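Local coordinates for receptor-like protein kinase ANXUR1 (Arabidopsis thaliana, PDB 6FIG), which probably acts as a cell-surface receptor kinase in plant reproduction, sensing extracellular signals through an ectodomain of two tandem malectin-like domains, at residues A120-D132 / A180-N192. Sequence-based numbering, arbitrary orientation.
Sequences AYLVKEYSLAPTD and AKTANLQSMFRLN. With CA (calcium ion), chain H.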
loop_
_atom_site.group_PDB
_atom_site.type_symbol
_atom_site.label_atom_id
_atom_site.label_comp_id
_atom_site.label_asym_id
_atom_site.label_seq_id
_atom_site.Cartn_x
_atom_site.Cartn_y
_atom_site.Cartn_z
ATOM N N ALA A 120 -19.700 18.491 -7.347
ATOM C CA ALA A 120 -19.089 18.788 -8.652
ATOM C C ALA A 120 -18.383 17.590 -9.302
ATOM O O ALA A 120 -17.998 17.672 -10.473
ATOM C CB ALA A 120 -18.119 19.952 -8.529
ATOM N N TYR A 121 -18.217 16.501 -8.563
ATOM C CA TYR A 121 -17.540 15.288 -9.047
ATOM C C TYR A 121 -18.222 14.039 -8.481
ATOM O O TYR A 121 -18.954 14.124 -7.495
ATOM C CB TYR A 121 -16.058 15.323 -8.647
ATOM C CG TYR A 121 -15.848 15.376 -7.156
ATOM C CD1 TYR A 121 -15.897 16.586 -6.471
ATOM C CD2 TYR A 121 -15.650 14.213 -6.423
ATOM C CE1 TYR A 121 -15.732 16.638 -5.097
ATOM C CE2 TYR A 121 -15.487 14.253 -5.044
ATOM C CZ TYR A 121 -15.528 15.469 -4.394
ATOM O OH TYR A 121 -15.366 15.525 -3.027
ATOM N N LEU A 122 -17.981 12.892 -9.111
ATOM C CA LEU A 122 -18.561 11.602 -8.696
ATOM C C LEU A 122 -17.484 10.542 -8.696
ATOM O O LEU A 122 -16.611 10.541 -9.566
ATOM C CB LEU A 122 -19.636 11.122 -9.686
ATOM C CG LEU A 122 -20.783 12.058 -10.023
ATOM C CD1 LEU A 122 -21.587 11.517 -11.193
ATOM C CD2 LEU A 122 -21.685 12.295 -8.826
ATOM N N VAL A 123 -17.565 9.618 -7.736
ATOM C CA VAL A 123 -16.777 8.404 -7.763
ATOM C C VAL A 123 -17.769 7.241 -7.648
ATOM O O VAL A 123 -18.460 7.092 -6.625
ATOM C CB VAL A 123 -15.740 8.314 -6.631
ATOM C CG1 VAL A 123 -14.862 7.083 -6.818
ATOM C CG2 VAL A 123 -14.910 9.591 -6.539
ATOM N N LYS A 124 -17.879 6.454 -8.700
ATOM C CA LYS A 124 -18.695 5.261 -8.706
ATOM C C LYS A 124 -17.780 4.117 -8.317
ATOM O O LYS A 124 -16.707 3.971 -8.882
ATOM C CB LYS A 124 -19.295 4.989 -10.088
ATOM C CG LYS A 124 -20.176 6.086 -10.657
ATOM C CD LYS A 124 -21.520 6.168 -9.987
ATOM C CE LYS A 124 -22.418 7.098 -10.796
ATOM N NZ LYS A 124 -23.800 7.185 -10.296
ATOM N N GLU A 125 -18.177 3.289 -7.345
ATOM C CA GLU A 125 -17.349 2.202 -6.893
ATOM C C GLU A 125 -18.137 0.910 -6.936
ATOM O O GLU A 125 -19.294 0.867 -6.438
ATOM C CB GLU A 125 -16.864 2.446 -5.462
ATOM C CG GLU A 125 -15.992 1.334 -4.908
ATOM C CD GLU A 125 -15.581 1.566 -3.476
ATOM O OE1 GLU A 125 -16.301 1.062 -2.611
ATOM O OE2 GLU A 125 -14.546 2.214 -3.207
ATOM N N TYR A 126 -17.508 -0.125 -7.462
ATOM C CA TYR A 126 -18.103 -1.435 -7.632
ATOM C C TYR A 126 -17.181 -2.488 -7.064
ATOM O O TYR A 126 -15.968 -2.320 -7.065
ATOM C CB TYR A 126 -18.369 -1.705 -9.112
ATOM C CG TYR A 126 -19.161 -0.625 -9.752
ATOM C CD1 TYR A 126 -20.568 -0.630 -9.700
ATOM C CD2 TYR A 126 -18.543 0.439 -10.391
ATOM C CE1 TYR A 126 -21.304 0.389 -10.257
ATOM C CE2 TYR A 126 -19.266 1.462 -10.950
ATOM C CZ TYR A 126 -20.651 1.442 -10.884
ATOM O OH TYR A 126 -21.380 2.466 -11.407
ATOM N N SER A 127 -17.756 -3.596 -6.600
ATOM C CA SER A 127 -17.009 -4.765 -6.212
ATOM C C SER A 127 -17.432 -5.900 -7.124
ATOM O O SER A 127 -18.590 -6.353 -7.083
ATOM C CB SER A 127 -17.210 -5.155 -4.750
ATOM O OG SER A 127 -16.476 -6.336 -4.457
ATOM N N LEU A 128 -16.498 -6.316 -7.969
ATOM C CA LEU A 128 -16.766 -7.271 -9.038
ATOM C C LEU A 128 -16.357 -8.667 -8.617
ATOM O O LEU A 128 -15.189 -8.898 -8.257
ATOM C CB LEU A 128 -16.000 -6.863 -10.293
ATOM C CG LEU A 128 -16.315 -5.452 -10.811
ATOM C CD1 LEU A 128 -15.459 -5.150 -12.038
ATOM C CD2 LEU A 128 -17.803 -5.290 -11.121
ATOM N N ALA A 129 -17.293 -9.611 -8.677
ATOM C CA ALA A 129 -16.980 -11.001 -8.370
ATOM C C ALA A 129 -15.920 -11.577 -9.312
ATOM O O ALA A 129 -15.759 -11.097 -10.444
ATOM C CB ALA A 129 -18.244 -11.865 -8.415
ATOM N N PRO A 130 -15.215 -12.625 -8.866
ATOM C CA PRO A 130 -14.221 -13.254 -9.733
ATOM C C PRO A 130 -14.814 -13.640 -11.089
ATOM O O PRO A 130 -15.926 -14.179 -11.130
ATOM C CB PRO A 130 -13.807 -14.498 -8.955
ATOM C CG PRO A 130 -14.057 -14.168 -7.525
ATOM C CD PRO A 130 -15.199 -13.179 -7.502
ATOM N N THR A 131 -14.059 -13.325 -12.141
ATOM C CA THR A 131 -14.426 -13.472 -13.553
ATOM C C THR A 131 -13.923 -14.770 -14.184
ATOM O O THR A 131 -14.376 -15.135 -15.271
ATOM C CB THR A 131 -13.769 -12.329 -14.381
ATOM O OG1 THR A 131 -12.346 -12.278 -14.121
ATOM C CG2 THR A 131 -14.365 -10.997 -14.062
ATOM N N ASP A 132 -12.966 -15.450 -13.540
ATOM C CA ASP A 132 -12.144 -16.491 -14.182
ATOM C C ASP A 132 -11.540 -16.078 -15.536
ATOM O O ASP A 132 -11.334 -16.906 -16.420
ATOM C CB ASP A 132 -12.912 -17.817 -14.269
ATOM C CG ASP A 132 -13.214 -18.398 -12.890
ATOM O OD1 ASP A 132 -13.423 -19.624 -12.783
ATOM O OD2 ASP A 132 -13.237 -17.632 -11.905
ATOM N N ALA A 180 -24.235 -13.011 -1.132
ATOM C CA ALA A 180 -23.449 -11.987 -1.838
ATOM C C ALA A 180 -22.047 -12.468 -2.192
ATOM O O ALA A 180 -21.309 -11.716 -2.853
ATOM C CB ALA A 180 -23.362 -10.721 -1.018
ATOM N N LYS A 181 -21.693 -13.707 -1.829
ATOM C CA LYS A 181 -20.335 -14.199 -2.072
ATOM C C LYS A 181 -19.885 -14.061 -3.530
ATOM O O LYS A 181 -18.727 -13.737 -3.787
ATOM C CB LYS A 181 -20.187 -15.649 -1.606
ATOM C CG LYS A 181 -18.846 -16.298 -1.880
ATOM C CD LYS A 181 -17.727 -15.603 -1.126
ATOM C CE LYS A 181 -16.377 -16.244 -1.400
ATOM N NZ LYS A 181 -16.332 -17.682 -1.069
ATOM N N THR A 182 -20.786 -14.306 -4.482
ATOM C CA THR A 182 -20.435 -14.217 -5.902
ATOM C C THR A 182 -21.236 -13.118 -6.608
ATOM O O THR A 182 -21.363 -13.131 -7.842
ATOM C CB THR A 182 -20.617 -15.563 -6.630
ATOM O OG1 THR A 182 -21.943 -16.037 -6.398
ATOM C CG2 THR A 182 -19.597 -16.607 -6.134
ATOM N N ALA A 183 -21.728 -12.156 -5.845
ATOM C CA ALA A 183 -22.471 -11.040 -6.398
ATOM C C ALA A 183 -21.520 -9.951 -6.881
ATOM O O ALA A 183 -20.395 -9.830 -6.382
ATOM C CB ALA A 183 -23.427 -10.481 -5.372
ATOM N N ASN A 184 -21.996 -9.173 -7.839
ATOM C CA ASN A 184 -21.386 -7.898 -8.196
ATOM C C ASN A 184 -22.142 -6.832 -7.455
ATOM O O ASN A 184 -23.386 -6.872 -7.431
ATOM C CB ASN A 184 -21.460 -7.679 -9.703
ATOM C CG ASN A 184 -20.723 -8.754 -10.457
ATOM O OD1 ASN A 184 -19.482 -8.858 -10.355
ATOM N ND2 ASN A 184 -21.463 -9.591 -11.189
ATOM N N LEU A 185 -21.424 -5.924 -6.794
ATOM C CA LEU A 185 -22.043 -4.954 -5.911
ATOM C C LEU A 185 -21.621 -3.568 -6.312
ATOM O O LEU A 185 -20.507 -3.379 -6.823
ATOM C CB LEU A 185 -21.616 -5.182 -4.455
ATOM C CG LEU A 185 -21.784 -6.570 -3.845
ATOM C CD1 LEU A 185 -21.056 -6.629 -2.496
ATOM C CD2 LEU A 185 -23.237 -6.874 -3.637
ATOM N N GLN A 186 -22.491 -2.606 -6.098
ATOM C CA GLN A 186 -22.126 -1.187 -6.145
ATOM C C GLN A 186 -22.130 -0.645 -4.724
ATOM O O GLN A 186 -23.115 -0.809 -3.994
ATOM C CB GLN A 186 -23.094 -0.398 -7.007
ATOM C CG GLN A 186 -22.795 1.095 -7.069
ATOM C CD GLN A 186 -23.735 1.881 -7.938
ATOM O OE1 GLN A 186 -24.668 1.341 -8.561
ATOM N NE2 GLN A 186 -23.506 3.190 -7.984
ATOM N N SER A 187 -21.062 0.060 -4.367
ATOM C CA SER A 187 -20.978 0.765 -3.089
ATOM C C SER A 187 -21.799 2.015 -3.158
ATOM O O SER A 187 -21.515 2.900 -3.945
ATOM C CB SER A 187 -19.528 1.124 -2.769
ATOM O OG SER A 187 -18.747 -0.042 -2.741
ATOM N N MET A 188 -22.876 2.086 -2.374
ATOM C CA MET A 188 -23.754 3.239 -2.435
ATOM C C MET A 188 -23.364 4.291 -1.413
ATOM O O MET A 188 -23.378 5.468 -1.709
ATOM C CB MET A 188 -25.219 2.823 -2.228
ATOM C CG MET A 188 -25.686 1.697 -3.126
ATOM S SD MET A 188 -25.639 2.120 -4.895
ATOM C CE MET A 188 -26.920 3.345 -5.034
ATOM N N PHE A 189 -23.118 3.847 -0.178
ATOM C CA PHE A 189 -22.751 4.727 0.938
ATOM C C PHE A 189 -21.806 3.977 1.845
ATOM O O PHE A 189 -21.900 2.744 1.992
ATOM C CB PHE A 189 -23.986 5.151 1.755
ATOM C CG PHE A 189 -24.983 5.911 0.951
ATOM C CD1 PHE A 189 -24.821 7.263 0.729
ATOM C CD2 PHE A 189 -26.040 5.245 0.333
ATOM C CE1 PHE A 189 -25.686 7.947 -0.065
ATOM C CE2 PHE A 189 -26.928 5.922 -0.461
ATOM C CZ PHE A 189 -26.761 7.277 -0.666
ATOM N N ARG A 190 -20.890 4.733 2.434
ATOM C CA ARG A 190 -19.903 4.180 3.342
ATOM C C ARG A 190 -19.609 5.216 4.386
ATOM O O ARG A 190 -19.053 6.278 4.071
ATOM C CB ARG A 190 -18.604 3.826 2.612
ATOM C CG ARG A 190 -17.534 3.286 3.531
ATOM C CD ARG A 190 -16.357 2.705 2.783
ATOM N NE ARG A 190 -16.661 1.471 2.070
ATOM C CZ ARG A 190 -16.668 1.302 0.741
ATOM N NH1 ARG A 190 -16.500 2.324 -0.082
ATOM N NH2 ARG A 190 -16.864 0.090 0.258
ATOM N N LEU A 191 -20.022 4.935 5.631
ATOM C CA LEU A 191 -20.037 5.933 6.683
ATOM C C LEU A 191 -19.279 5.528 7.928
ATOM O O LEU A 191 -19.387 4.386 8.390
ATOM C CB LEU A 191 -21.476 6.259 7.120
ATOM C CG LEU A 191 -22.463 6.625 6.024
ATOM C CD1 LEU A 191 -23.825 6.875 6.635
ATOM C CD2 LEU A 191 -22.003 7.829 5.209
ATOM N N ASN A 192 -18.509 6.472 8.454
ATOM C CA ASN A 192 -18.004 6.389 9.817
ATOM C C ASN A 192 -19.050 7.043 10.708
ATOM O O ASN A 192 -19.132 8.266 10.785
ATOM C CB ASN A 192 -16.669 7.129 9.952
ATOM C CG ASN A 192 -16.063 6.997 11.323
ATOM O OD1 ASN A 192 -16.546 6.189 12.129
ATOM N ND2 ASN A 192 -15.028 7.783 11.613
HETATM CA CA CA H . -17.554 5.273 14.003
HETATM O O HOH W 1 -25.187 5.251 -8.889
HETATM O O HOH W 2 -20.894 4.007 -6.342
HETATM O O HOH W 3 -24.124 2.162 -11.153
HETATM O O HOH W 4 -17.690 -9.913 -12.046
#
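Three donors converge on Glu125 OE1: the hydroxyl of Ser187 and both terminal nitrogens of Arg190. Ser187 OG lies 2.7 Å from Glu125 OE1 and takes its anti lone pair; Arg190 NH1, 2.8 Å from the same oxygen, comes from the syn side, tilted out of the carboxylate plane. Arg190 NH2 makes a longer, more bent bond to it, so the guanidinium grips one oxygen end-on, with OE1 close to its plane and the carboxylate turned 48° against it. The glutamate reaches this point because its chain is extended, with CG anti to the backbone N (chi1 179°). Its other oxygen, OE2, pairs with Arg77 on strand 73-80, while Arg190 NE turns to Glu368 on strand 363-372.

The backbones pair antiparallel between Ser127 and Leu185, joined by reciprocal bonds: Ser127 N to Leu185 O is 2.8 Å, and Leu185 N to Ser127 O is 2.9 Å. On the sheet face away from Glu125, Tyr126 and Gln186 form a non-hydrogen-bonded pair whose side chains run side by side. Gln186 CG meets Tyr126 CE1 obliquely at 3.6 Å, and a water connects Tyr126 OH with Gln186 OE1, which also receives Lys371 NZ. A second water joins Gln186 NE2 to Lys124 NZ.

Beyond the strand ends, Asn184 substitutes its side chain for a backbone acceptor, OD1 receiving Ala129 N at 2.9 Å; one water bridges this oxygen to Ala129 O.

Farther along the 180-192 segment, Asn192 OD1 binds calcium at 2.3 Å, with Val193, Ile249, Thr252 and Asn365 completing the site. The alternating Arg77, Glu125, Arg190 and Glu368 form a charge network across neighbouring strands, with Glu125 and Arg190 buried, in which the two arginines probably stabilise Glu125 as a carboxylate.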